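Local coordinates for cytochrome P450 RhF (Acinetobacter radioresistens, PDB 6RO8), which probably oxidises organic substrates as a monooxygenase, this chain being the heme domain of a longer protein that also carries iron-sulfur and flavin reductase modules, at residues 112-116 with 379-383; 220-225 with 261-265; 315-320 with 418-422. All blocks are in the same frame, centred on the assembly; numbering follows the deposited sequence.

Contact 1: residues 112-116 with 379-383; sequences TLVNE and HQCMG. With HEM (protoporphyrin IX containing Fe), chain B; HIS (histidine), chain C.
The H379 imidazole points its edge at the backbone carbonyls of L113 and E116, yet its clear hydrogen bond goes to the heme. Residues 113-116 form a type I beta turn, with E116 N hydrogen-bonded to L113 O. E116 O lies 2.9 Å and L113 O 3.2 Å from H379 CE1, both in the ring plane. ND1 of H379 donates to the heme propionate oxygen O1D at 2.8 Å (150° at the hydrogen). A second, apolar touch joins L113 CD1 to M382 SD at 3.8 Å. The two side chains cross at about a right angle, and an extended chi2 (175°) carries SD out to L113.

The heme lies beside this direct contact. C381 SG binds the iron at 2.5 Å, as the cysteine ligand of P450 enzymes. A water takes the other side at 2.3 Å from the iron. On that side V114 sends its branches apart: CG1 reaches NE2 of the bound histidine at 3.7 Å, and CG2 packs on heme CHA at 3.8 Å. R126 and R322 also hydrogen-bond to the heme and probably balance its propionates. The propionate and the carbonyl oxygens at the ring edge would probably stabilise positive charge on H379.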
loop_
_atom_site.group_PDB
_atom_site.type_symbol
_atom_site.label_atom_id
_atom_site.label_comp_id
_atom_site.label_asym_id
_atom_site.label_seq_id
_atom_site.Cartn_x
_atom_site.Cartn_y
_atom_site.Cartn_z
ATOM N N THR A 112 -13.137 -7.583 -4.313
ATOM C CA THR A 112 -12.444 -8.371 -3.306
ATOM C C THR A 112 -12.968 -7.963 -1.942
ATOM O O THR A 112 -14.172 -8.043 -1.682
ATOM C CB THR A 112 -10.942 -8.140 -3.380
ATOM O OG1 THR A 112 -10.683 -6.731 -3.261
ATOM C CG2 THR A 112 -10.397 -8.642 -4.705
ATOM N N LEU A 113 -12.078 -7.510 -1.070
ATOM C CA LEU A 113 -12.483 -6.882 0.178
ATOM C C LEU A 113 -12.338 -5.372 0.129
ATOM O O LEU A 113 -13.268 -4.652 0.506
ATOM C CB LEU A 113 -11.662 -7.436 1.347
ATOM C CG LEU A 113 -12.101 -8.786 1.908
ATOM C CD1 LEU A 113 -11.243 -9.164 3.101
ATOM C CD2 LEU A 113 -13.564 -8.745 2.299
ATOM N N VAL A 114 -11.195 -4.876 -0.355
ATOM C CA VAL A 114 -10.874 -3.463 -0.184
ATOM C C VAL A 114 -11.781 -2.603 -1.043
ATOM O O VAL A 114 -12.021 -1.438 -0.719
ATOM C CB VAL A 114 -9.377 -3.204 -0.476
ATOM C CG1 VAL A 114 -9.088 -3.256 -1.978
ATOM C CG2 VAL A 114 -8.898 -1.882 0.176
ATOM N N ASN A 115 -12.311 -3.158 -2.130
ATOM C CA ASN A 115 -13.195 -2.437 -3.037
ATOM C C ASN A 115 -14.604 -3.009 -3.059
ATOM O O ASN A 115 -15.390 -2.667 -3.953
ATOM C CB ASN A 115 -12.616 -2.408 -4.459
ATOM C CG ASN A 115 -12.613 -3.774 -5.139
ATOM O OD1 ASN A 115 -12.689 -4.823 -4.490
ATOM N ND2 ASN A 115 -12.522 -3.759 -6.463
ATOM N N GLU A 116 -14.940 -3.882 -2.113
ATOM C CA GLU A 116 -16.314 -4.338 -1.998
ATOM C C GLU A 116 -17.120 -3.315 -1.218
ATOM O O GLU A 116 -16.610 -2.616 -0.346
ATOM C CB GLU A 116 -16.409 -5.709 -1.333
ATOM C CG GLU A 116 -17.837 -6.276 -1.302
ATOM C CD GLU A 116 -18.420 -6.530 -2.679
ATOM O OE1 GLU A 116 -18.299 -7.664 -3.181
ATOM O OE2 GLU A 116 -19.011 -5.595 -3.253
ATOM N N HIS A 379 -13.032 -0.354 6.030
ATOM C CA HIS A 379 -12.040 -1.029 5.205
ATOM C C HIS A 379 -10.630 -0.929 5.780
ATOM O O HIS A 379 -9.664 -1.293 5.093
ATOM C CB HIS A 379 -12.055 -0.467 3.784
ATOM C CG HIS A 379 -13.284 -0.819 2.999
ATOM N ND1 HIS A 379 -13.376 -1.952 2.219
ATOM C CD2 HIS A 379 -14.472 -0.181 2.874
ATOM C CE1 HIS A 379 -14.564 -1.995 1.648
ATOM N NE2 HIS A 379 -15.250 -0.937 2.036
ATOM N N GLN A 380 -10.490 -0.468 7.021
ATOM C CA GLN A 380 -9.163 -0.311 7.607
ATOM C C GLN A 380 -8.343 -1.587 7.480
ATOM O O GLN A 380 -8.838 -2.692 7.707
ATOM C CB GLN A 380 -9.250 0.080 9.071
ATOM C CG GLN A 380 -7.888 0.467 9.587
ATOM C CD GLN A 380 -7.813 0.461 11.074
ATOM O OE1 GLN A 380 -7.924 -0.589 11.712
ATOM N NE2 GLN A 380 -7.594 1.637 11.649
ATOM N N CYS A 381 -7.075 -1.407 7.120
ATOM C CA CYS A 381 -6.230 -2.491 6.649
ATOM C C CYS A 381 -6.234 -3.687 7.602
ATOM O O CYS A 381 -5.928 -3.559 8.793
ATOM C CB CYS A 381 -4.812 -1.964 6.484
ATOM S SG CYS A 381 -3.727 -3.313 6.218
ATOM N N MET A 382 -6.565 -4.863 7.070
ATOM C CA MET A 382 -6.614 -6.053 7.913
ATOM C C MET A 382 -5.232 -6.587 8.259
ATOM O O MET A 382 -5.096 -7.304 9.258
ATOM C CB MET A 382 -7.418 -7.168 7.244
ATOM C CG MET A 382 -8.904 -6.991 7.398
ATOM S SD MET A 382 -9.830 -8.234 6.479
ATOM C CE MET A 382 -9.908 -9.598 7.644
ATOM N N GLY A 383 -4.215 -6.243 7.472
ATOM C CA GLY A 383 -2.887 -6.784 7.666
ATOM C C GLY A 383 -1.946 -5.772 8.288
ATOM O O GLY A 383 -0.719 -5.967 8.261
HETATM C CHA HEM B . -6.908 -2.461 3.353
HETATM C CHB HEM B . -2.655 -0.097 3.489
HETATM C CHC HEM B . -0.257 -4.260 4.326
HETATM C CHD HEM B . -4.460 -6.617 3.708
HETATM C C1A HEM B . -5.975 -1.448 3.297
HETATM C C2A HEM B . -6.221 -0.043 3.025
HETATM C C3A HEM B . -5.059 0.601 3.062
HETATM C C4A HEM B . -4.009 -0.361 3.352
HETATM C CMA HEM B . -4.884 2.116 2.828
HETATM C CAA HEM B . -7.596 0.611 2.754
HETATM C CBA HEM B . -8.060 1.223 4.061
HETATM C CGA HEM B . -9.437 1.817 3.936
HETATM O O1A HEM B . -10.017 1.782 2.824
HETATM O O2A HEM B . -9.945 2.323 4.964
HETATM C C1B HEM B . -1.662 -0.991 3.814
HETATM C C2B HEM B . -0.298 -0.646 4.165
HETATM C C3B HEM B . 0.375 -1.801 4.383
HETATM C C4B HEM B . -0.548 -2.911 4.184
HETATM C CMB HEM B . 0.220 0.816 4.246
HETATM C CAB HEM B . 1.844 -2.028 4.809
HETATM C CBB HEM B . 2.680 -1.080 5.235
HETATM C C1C HEM B . -1.184 -5.275 4.231
HETATM C C2C HEM B . -0.953 -6.703 4.362
HETATM C C3C HEM B . -2.140 -7.330 4.189
HETATM C C4C HEM B . -3.141 -6.330 3.949
HETATM C CMC HEM B . 0.428 -7.328 4.656
HETATM C CAC HEM B . -2.529 -8.834 4.215
HETATM C CBC HEM B . -1.635 -9.807 4.399
HETATM C C1D HEM B . -5.484 -5.719 3.533
HETATM C C2D HEM B . -6.870 -6.053 3.309
HETATM C C3D HEM B . -7.551 -4.917 3.222
HETATM C C4D HEM B . -6.619 -3.806 3.384
HETATM C CMD HEM B . -7.472 -7.470 3.187
HETATM C CAD HEM B . -9.072 -4.833 2.957
HETATM C CBD HEM B . -9.884 -4.881 4.244
HETATM C CGD HEM B . -11.269 -4.338 3.972
HETATM O O1D HEM B . -11.544 -3.970 2.811
HETATM O O2D HEM B . -12.104 -4.257 4.908
HETATM N NA HEM B . -4.616 -1.601 3.474
HETATM N NB HEM B . -1.775 -2.374 3.835
HETATM N NC HEM B . -2.533 -5.095 3.976
HETATM N ND HEM B . -5.367 -4.338 3.577
HETATM FE FE HEM B . -3.554 -3.381 3.727
HETATM N N HIS C . -2.974 -2.895 -2.640
HETATM C CA HIS C . -2.947 -2.091 -1.424
HETATM C C HIS C . -1.927 -2.632 -0.426
HETATM O O HIS C . -1.859 -2.141 0.709
HETATM C CB HIS C . -4.335 -2.042 -0.783
HETATM C CG HIS C . -5.064 -3.349 -0.821
HETATM N ND1 HIS C . -5.620 -3.924 0.303
HETATM C CD2 HIS C . -5.326 -4.195 -1.845
HETATM C CE1 HIS C . -6.196 -5.067 -0.029
HETATM N NE2 HIS C . -6.032 -5.254 -1.327
HETATM O OXT HIS C . -1.171 -3.554 -0.735
HETATM O O HOH W 1 -3.446 -3.552 1.434
#

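Contact 2: residues 220-225 with 261-265; sequences FWEYSG and HSMMM
This is a buried helix-helix crossing, made where helix 207-233 passes over helix 257-270 near their middles. W221 and H261 lie at its centre. The short axes come within 8.9 Å and cross at 112°. The W221 six-membered ring and the H261 imidazole form a face-to-face stack, with centroids 3.6 Å apart and planes at 14°. H261 CG is anti to its own backbone N, which carries the imidazole across to the other helix. From there NE2 donates to W221 O at 2.9 Å, nearly straight (169°). H261 thus grips one residue by both ring and main chain. W221 O also accepts the helical bond from G225 N, and the two donors reach it from opposite faces of its carbonyl plane.

In the P450 fold these helices, by their order in the chain, probably correspond to helix G and the first half of helix I, the long helix that runs past the heme. The M264 side chain is about 12 Å from the heme. M265 works against two aromatic rings. Its CG stands over the centre of the F220 ring, 3.2 Å from the centroid, a CH-pi contact. Its SD makes a Met-aromatic contact with the same face, 4.0 Å from the F220 centroid. SD also lies at the W221 edge, and CE touches W221 CE3 at 3.7 Å. S262 OG meets the W221 edge too, though its hydrogen bonds go to N110 and N258. Elsewhere F193 stacks on F220, and Y107 meets W221 edge-to-face. S224 CB rests on M264 CB at 4.0 Å.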
loop_
_atom_site.group_PDB
_atom_site.type_symbol
_atom_site.label_atom_id
_atom_site.label_comp_id
_atom_site.label_asym_id
_atom_site.label_seq_id
_atom_site.Cartn_x
_atom_site.Cartn_y
_atom_site.Cartn_z
ATOM N N PHE A 220 -1.091 -12.737 -15.027
ATOM C CA PHE A 220 -1.339 -12.701 -13.588
ATOM C C PHE A 220 -2.705 -13.292 -13.244
ATOM O O PHE A 220 -2.822 -14.136 -12.353
ATOM C CB PHE A 220 -1.228 -11.250 -13.100
ATOM C CG PHE A 220 -1.030 -11.107 -11.617
ATOM C CD1 PHE A 220 -0.864 -12.222 -10.805
ATOM C CD2 PHE A 220 -1.023 -9.843 -11.034
ATOM C CE1 PHE A 220 -0.687 -12.075 -9.446
ATOM C CE2 PHE A 220 -0.841 -9.692 -9.693
ATOM C CZ PHE A 220 -0.675 -10.811 -8.894
ATOM N N TRP A 221 -3.751 -12.852 -13.938
ATOM C CA TRP A 221 -5.077 -13.421 -13.730
ATOM C C TRP A 221 -5.075 -14.921 -13.992
ATOM O O TRP A 221 -5.587 -15.707 -13.187
ATOM C CB TRP A 221 -6.095 -12.725 -14.640
ATOM C CG TRP A 221 -7.498 -13.200 -14.431
ATOM C CD1 TRP A 221 -8.196 -14.078 -15.210
ATOM C CD2 TRP A 221 -8.376 -12.825 -13.366
ATOM N NE1 TRP A 221 -9.455 -14.272 -14.693
ATOM C CE2 TRP A 221 -9.592 -13.515 -13.561
ATOM C CE3 TRP A 221 -8.254 -11.974 -12.268
ATOM C CZ2 TRP A 221 -10.673 -13.382 -12.699
ATOM C CZ3 TRP A 221 -9.329 -11.844 -11.408
ATOM C CH2 TRP A 221 -10.524 -12.545 -11.629
ATOM N N GLU A 222 -4.508 -15.334 -15.125
ATOM C CA GLU A 222 -4.460 -16.750 -15.451
ATOM C C GLU A 222 -3.679 -17.532 -14.411
ATOM O O GLU A 222 -4.107 -18.614 -13.993
ATOM C CB GLU A 222 -3.842 -16.943 -16.825
ATOM C CG GLU A 222 -3.990 -18.330 -17.360
ATOM C CD GLU A 222 -3.623 -18.388 -18.818
ATOM O OE1 GLU A 222 -2.541 -17.866 -19.161
ATOM O OE2 GLU A 222 -4.410 -18.940 -19.620
ATOM N N TYR A 223 -2.534 -16.998 -13.980
ATOM C CA TYR A 223 -1.734 -17.664 -12.955
ATOM C C TYR A 223 -2.551 -17.914 -11.685
ATOM O O TYR A 223 -2.614 -19.045 -11.186
ATOM C CB TYR A 223 -0.484 -16.833 -12.638
ATOM C CG TYR A 223 0.369 -17.431 -11.533
ATOM C CD1 TYR A 223 1.242 -18.490 -11.790
ATOM C CD2 TYR A 223 0.296 -16.941 -10.231
ATOM C CE1 TYR A 223 2.019 -19.040 -10.786
ATOM C CE2 TYR A 223 1.073 -17.490 -9.210
ATOM C CZ TYR A 223 1.929 -18.540 -9.499
ATOM O OH TYR A 223 2.704 -19.094 -8.510
ATOM N N SER A 224 -3.181 -16.859 -11.146
ATOM C CA SER A 224 -4.008 -16.923 -9.945
ATOM C C SER A 224 -5.112 -17.949 -10.127
ATOM O O SER A 224 -5.481 -18.648 -9.172
ATOM C CB SER A 224 -4.561 -15.526 -9.609
ATOM O OG SER A 224 -4.814 -14.793 -10.796
ATOM N N GLY A 225 -5.619 -18.081 -11.353
ATOM C CA GLY A 225 -6.582 -19.133 -11.617
ATOM C C GLY A 225 -6.028 -20.520 -11.363
ATOM O O GLY A 225 -6.617 -21.295 -10.612
ATOM N N HIS A 261 -11.226 -15.731 -7.010
ATOM C CA HIS A 261 -10.253 -15.484 -8.059
ATOM C C HIS A 261 -9.749 -14.049 -8.007
ATOM O O HIS A 261 -8.543 -13.804 -8.148
ATOM C CB HIS A 261 -10.882 -15.804 -9.412
ATOM C CG HIS A 261 -9.893 -15.946 -10.521
ATOM N ND1 HIS A 261 -10.212 -16.529 -11.729
ATOM C CD2 HIS A 261 -8.595 -15.573 -10.612
ATOM C CE1 HIS A 261 -9.152 -16.507 -12.516
ATOM N NE2 HIS A 261 -8.158 -15.931 -11.863
ATOM N N SER A 262 -10.652 -13.091 -7.779
ATOM C CA SER A 262 -10.243 -11.693 -7.700
ATOM C C SER A 262 -9.341 -11.448 -6.490
ATOM O O SER A 262 -8.290 -10.802 -6.607
ATOM C CB SER A 262 -11.481 -10.789 -7.667
ATOM O OG SER A 262 -12.240 -10.898 -8.878
ATOM N N MET A 263 -9.720 -11.975 -5.320
ATOM C CA MET A 263 -8.898 -11.763 -4.134
ATOM C C MET A 263 -7.536 -12.429 -4.288
ATOM O O MET A 263 -6.516 -11.862 -3.891
ATOM C CB MET A 263 -9.621 -12.262 -2.878
ATOM C CG MET A 263 -8.900 -11.943 -1.553
ATOM S SD MET A 263 -8.678 -10.167 -1.278
ATOM C CE MET A 263 -9.133 -10.001 0.437
ATOM N N MET A 264 -7.498 -13.626 -4.875
ATOM C CA MET A 264 -6.220 -14.285 -5.124
ATOM C C MET A 264 -5.233 -13.308 -5.747
ATOM O O MET A 264 -4.151 -13.064 -5.202
ATOM C CB MET A 264 -6.411 -15.499 -6.040
ATOM C CG MET A 264 -6.490 -16.835 -5.324
ATOM S SD MET A 264 -5.053 -17.240 -4.302
ATOM C CE MET A 264 -3.823 -17.455 -5.562
ATOM N N MET A 265 -5.609 -12.705 -6.880
ATOM C CA MET A 265 -4.681 -11.830 -7.589
ATOM C C MET A 265 -4.413 -10.547 -6.826
ATOM O O MET A 265 -3.259 -10.118 -6.718
ATOM C CB MET A 265 -5.203 -11.494 -8.980
ATOM C CG MET A 265 -4.083 -11.147 -9.926
ATOM S SD MET A 265 -4.652 -10.462 -11.503
ATOM C CE MET A 265 -5.924 -9.357 -10.965
#

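Contact 3: residues 315-320 with 418-422; sequences GSVVAW and TSFRG. With HEM (protoporphyrin IX containing Fe), chain B; HIS (histidine), chain C.
W320 and F420 meet at the wall of the ligand pocket, with the heme methyl CMA over one face of the W320 ring and F420 CZ at its edge. F420 CZ is 3.6 Å from W320 CZ3. The ring planes stand at 81°, an oblique pair. The F420 ring in turn has CA of the bound histidine at its edge, in plane, 3.4 Å from CE1. W320 CH2 touches CB of that histidine at 3.2 Å. W202 meets F420 edge-to-face.

The main chains of the two segments are paired next to these rings. V317 and F420 form a single beta bridge, an antiparallel non-hydrogen-bonded pair. It is flanked by R421 N to S316 O (2.9 Å) and V318 N to S419 O (2.7 Å). S419 OG donates to A319 O at 2.6 Å from above the carbonyl plane, and itself accepts from T418 OG1. V317 CG2, anti to its carbonyl carbon, is thereby turned to the heme and packs on CHB at 3.7 Å. V318 CG1 lies against R421 CB at 3.7 Å, while the R421 chain extends away to Q39 and makes a cation-pi contact with Y414.

In P450 enzymes the loop after helix K and the turn near the C-terminus are commonly substrate recognition regions; 315-320 and 418-422 probably correspond to them. S316 OG, near the heme, is hydrogen-bonded to T274 O. Some backbone groups pair across the segments, others with Y38, N281 and N417. The side chains of V317, W320 and F420 present a mainly apolar wall to the heme and the bound histidine.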
loop_
_atom_site.group_PDB
_atom_site.type_symbol
_atom_site.label_atom_id
_atom_site.label_comp_id
_atom_site.label_asym_id
_atom_site.label_seq_id
_atom_site.Cartn_x
_atom_site.Cartn_y
_atom_site.Cartn_z
ATOM N N GLY A 315 4.579 6.911 4.813
ATOM C CA GLY A 315 3.952 5.627 4.581
ATOM C C GLY A 315 4.011 5.202 3.119
ATOM O O GLY A 315 4.356 5.972 2.218
ATOM N N SER A 316 3.687 3.929 2.893
ATOM C CA SER A 316 3.764 3.328 1.568
ATOM C C SER A 316 2.498 3.517 0.752
ATOM O O SER A 316 2.561 3.415 -0.472
ATOM C CB SER A 316 4.070 1.835 1.680
ATOM O OG SER A 316 3.192 1.221 2.616
ATOM N N VAL A 317 1.362 3.771 1.394
ATOM C CA VAL A 317 0.165 4.261 0.720
ATOM C C VAL A 317 0.065 5.762 0.973
ATOM O O VAL A 317 -0.056 6.203 2.122
ATOM C CB VAL A 317 -1.097 3.536 1.207
ATOM C CG1 VAL A 317 -2.341 4.142 0.538
ATOM C CG2 VAL A 317 -0.994 2.038 0.917
ATOM N N VAL A 318 0.114 6.549 -0.097
ATOM C CA VAL A 318 0.067 8.004 -0.001
ATOM C C VAL A 318 -1.259 8.586 -0.461
ATOM O O VAL A 318 -1.523 9.768 -0.179
ATOM C CB VAL A 318 1.218 8.654 -0.794
ATOM C CG1 VAL A 318 2.588 8.321 -0.137
ATOM C CG2 VAL A 318 1.181 8.194 -2.251
ATOM N N ALA A 319 -2.095 7.811 -1.163
ATOM C CA ALA A 319 -3.393 8.276 -1.647
ATOM C C ALA A 319 -4.277 7.070 -1.937
ATOM O O ALA A 319 -3.849 6.140 -2.622
ATOM C CB ALA A 319 -3.242 9.115 -2.912
ATOM N N TRP A 320 -5.499 7.084 -1.424
ATOM C CA TRP A 320 -6.486 6.053 -1.697
ATOM C C TRP A 320 -7.739 6.723 -2.272
ATOM O O TRP A 320 -7.839 7.954 -2.334
ATOM C CB TRP A 320 -6.781 5.241 -0.423
ATOM C CG TRP A 320 -7.087 3.796 -0.672
ATOM C CD1 TRP A 320 -8.223 3.125 -0.293
ATOM C CD2 TRP A 320 -6.263 2.834 -1.351
ATOM N NE1 TRP A 320 -8.161 1.809 -0.704
ATOM C CE2 TRP A 320 -6.971 1.603 -1.354
ATOM C CE3 TRP A 320 -5.007 2.893 -1.971
ATOM C CZ2 TRP A 320 -6.457 0.439 -1.934
ATOM C CZ3 TRP A 320 -4.506 1.735 -2.569
ATOM C CH2 TRP A 320 -5.229 0.522 -2.533
ATOM N N THR A 418 0.064 6.880 -8.396
ATOM C CA THR A 418 -0.638 7.846 -7.560
ATOM C C THR A 418 -0.694 7.472 -6.092
ATOM O O THR A 418 -0.837 8.367 -5.259
ATOM C CB THR A 418 -2.088 8.036 -8.050
ATOM O OG1 THR A 418 -2.830 6.820 -7.822
ATOM C CG2 THR A 418 -2.106 8.434 -9.504
ATOM N N SER A 419 -0.588 6.187 -5.765
ATOM C CA SER A 419 -1.035 5.678 -4.478
ATOM C C SER A 419 0.054 5.008 -3.651
ATOM O O SER A 419 0.007 5.075 -2.416
ATOM C CB SER A 419 -2.178 4.684 -4.697
ATOM O OG SER A 419 -3.335 5.405 -5.093
ATOM N N PHE A 420 1.031 4.372 -4.285
ATOM C CA PHE A 420 2.073 3.666 -3.568
ATOM C C PHE A 420 3.401 4.398 -3.727
ATOM O O PHE A 420 3.638 5.075 -4.728
ATOM C CB PHE A 420 2.167 2.215 -4.047
ATOM C CG PHE A 420 0.871 1.469 -3.936
ATOM C CD1 PHE A 420 0.513 0.856 -2.753
ATOM C CD2 PHE A 420 0.006 1.382 -5.007
ATOM C CE1 PHE A 420 -0.678 0.165 -2.645
ATOM C CE2 PHE A 420 -1.180 0.689 -4.899
ATOM C CZ PHE A 420 -1.524 0.085 -3.714
ATOM N N ARG A 421 4.252 4.284 -2.705
ATOM C CA ARG A 421 5.471 5.086 -2.639
ATOM C C ARG A 421 6.551 4.364 -1.840
ATOM O O ARG A 421 6.370 4.048 -0.655
ATOM C CB ARG A 421 5.198 6.462 -2.032
ATOM C CG ARG A 421 6.393 7.370 -2.158
ATOM C CD ARG A 421 6.098 8.815 -1.802
ATOM N NE ARG A 421 7.321 9.615 -1.890
ATOM C CZ ARG A 421 7.842 10.078 -3.027
ATOM N NH1 ARG A 421 7.237 9.852 -4.186
ATOM N NH2 ARG A 421 8.964 10.790 -3.009
ATOM N N GLY A 422 7.679 4.121 -2.499
ATOM C CA GLY A 422 8.878 3.657 -1.855
ATOM C C GLY A 422 10.013 3.721 -2.850
ATOM O O GLY A 422 9.806 3.674 -4.065
HETATM C CHA HEM B . -6.908 -2.461 3.353
HETATM C CHB HEM B . -2.655 -0.097 3.489
HETATM C CHC HEM B . -0.257 -4.260 4.326
HETATM C CHD HEM B . -4.460 -6.617 3.708
HETATM C C1A HEM B . -5.975 -1.448 3.297
HETATM C C2A HEM B . -6.221 -0.043 3.025
HETATM C C3A HEM B . -5.059 0.601 3.062
HETATM C C4A HEM B . -4.009 -0.361 3.352
HETATM C CMA HEM B . -4.884 2.116 2.828
HETATM C CAA HEM B . -7.596 0.611 2.754
HETATM C CBA HEM B . -8.060 1.223 4.061
HETATM C CGA HEM B . -9.437 1.817 3.936
HETATM O O1A HEM B . -10.017 1.782 2.824
HETATM O O2A HEM B . -9.945 2.323 4.964
HETATM C C1B HEM B . -1.662 -0.991 3.814
HETATM C C2B HEM B . -0.298 -0.646 4.165
HETATM C C3B HEM B . 0.375 -1.801 4.383
HETATM C C4B HEM B . -0.548 -2.911 4.184
HETATM C CMB HEM B . 0.220 0.816 4.246
HETATM C CAB HEM B . 1.844 -2.028 4.809
HETATM C CBB HEM B . 2.680 -1.080 5.235
HETATM C C1C HEM B . -1.184 -5.275 4.231
HETATM C C2C HEM B . -0.953 -6.703 4.362
HETATM C C3C HEM B . -2.140 -7.330 4.189
HETATM C C4C HEM B . -3.141 -6.330 3.949
HETATM C CMC HEM B . 0.428 -7.328 4.656
HETATM C CAC HEM B . -2.529 -8.834 4.215
HETATM C CBC HEM B . -1.635 -9.807 4.399
HETATM C C1D HEM B . -5.484 -5.719 3.533
HETATM C C2D HEM B . -6.870 -6.053 3.309
HETATM C C3D HEM B . -7.551 -4.917 3.222
HETATM C C4D HEM B . -6.619 -3.806 3.384
HETATM C CMD HEM B . -7.472 -7.470 3.187
HETATM C CAD HEM B . -9.072 -4.833 2.957
HETATM C CBD HEM B . -9.884 -4.881 4.244
HETATM C CGD HEM B . -11.269 -4.338 3.972
HETATM O O1D HEM B . -11.544 -3.970 2.811
HETATM O O2D HEM B . -12.104 -4.257 4.908
HETATM N NA HEM B . -4.616 -1.601 3.474
HETATM N NB HEM B . -1.775 -2.374 3.835
HETATM N NC HEM B . -2.533 -5.095 3.976
HETATM N ND HEM B . -5.367 -4.338 3.577
HETATM FE FE HEM B . -3.554 -3.381 3.727
HETATM N N HIS C . -2.974 -2.895 -2.640
HETATM C CA HIS C . -2.947 -2.091 -1.424
HETATM C C HIS C . -1.927 -2.632 -0.426
HETATM O O HIS C . -1.859 -2.141 0.709
HETATM C CB HIS C . -4.335 -2.042 -0.783
HETATM C CG HIS C . -5.064 -3.349 -0.821
HETATM N ND1 HIS C . -5.620 -3.924 0.303
HETATM C CD2 HIS C . -5.326 -4.195 -1.845
HETATM C CE1 HIS C . -6.196 -5.067 -0.029
HETATM N NE2 HIS C . -6.032 -5.254 -1.327
HETATM O OXT HIS C . -1.171 -3.554 -0.735
HETATM O O HOH W 1 -3.446 -3.552 1.434
#

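Overall arrangement
Contacts 1 and 3 both touch the heme and the bound histidine, with centres about 16 Å apart. They meet directly where V114 CG2 packs on W320 NE1 at 3.9 Å. Their segments alternate along the chain, and both contacts border the pocket. Contact 2 is nested inside the loop closed by contact 1, with centres about 17 Å apart. L113 CD1 touches M263 CE at 3.5 Å. Residues 112-116 thus connect the helix crossing to the heme site. Contact 2 stays outside the pocket: the M265 side chain is about 10 Å from the bound histidine. Contacts 2 and 3 do not touch, their nearest atoms being about 11 Å apart.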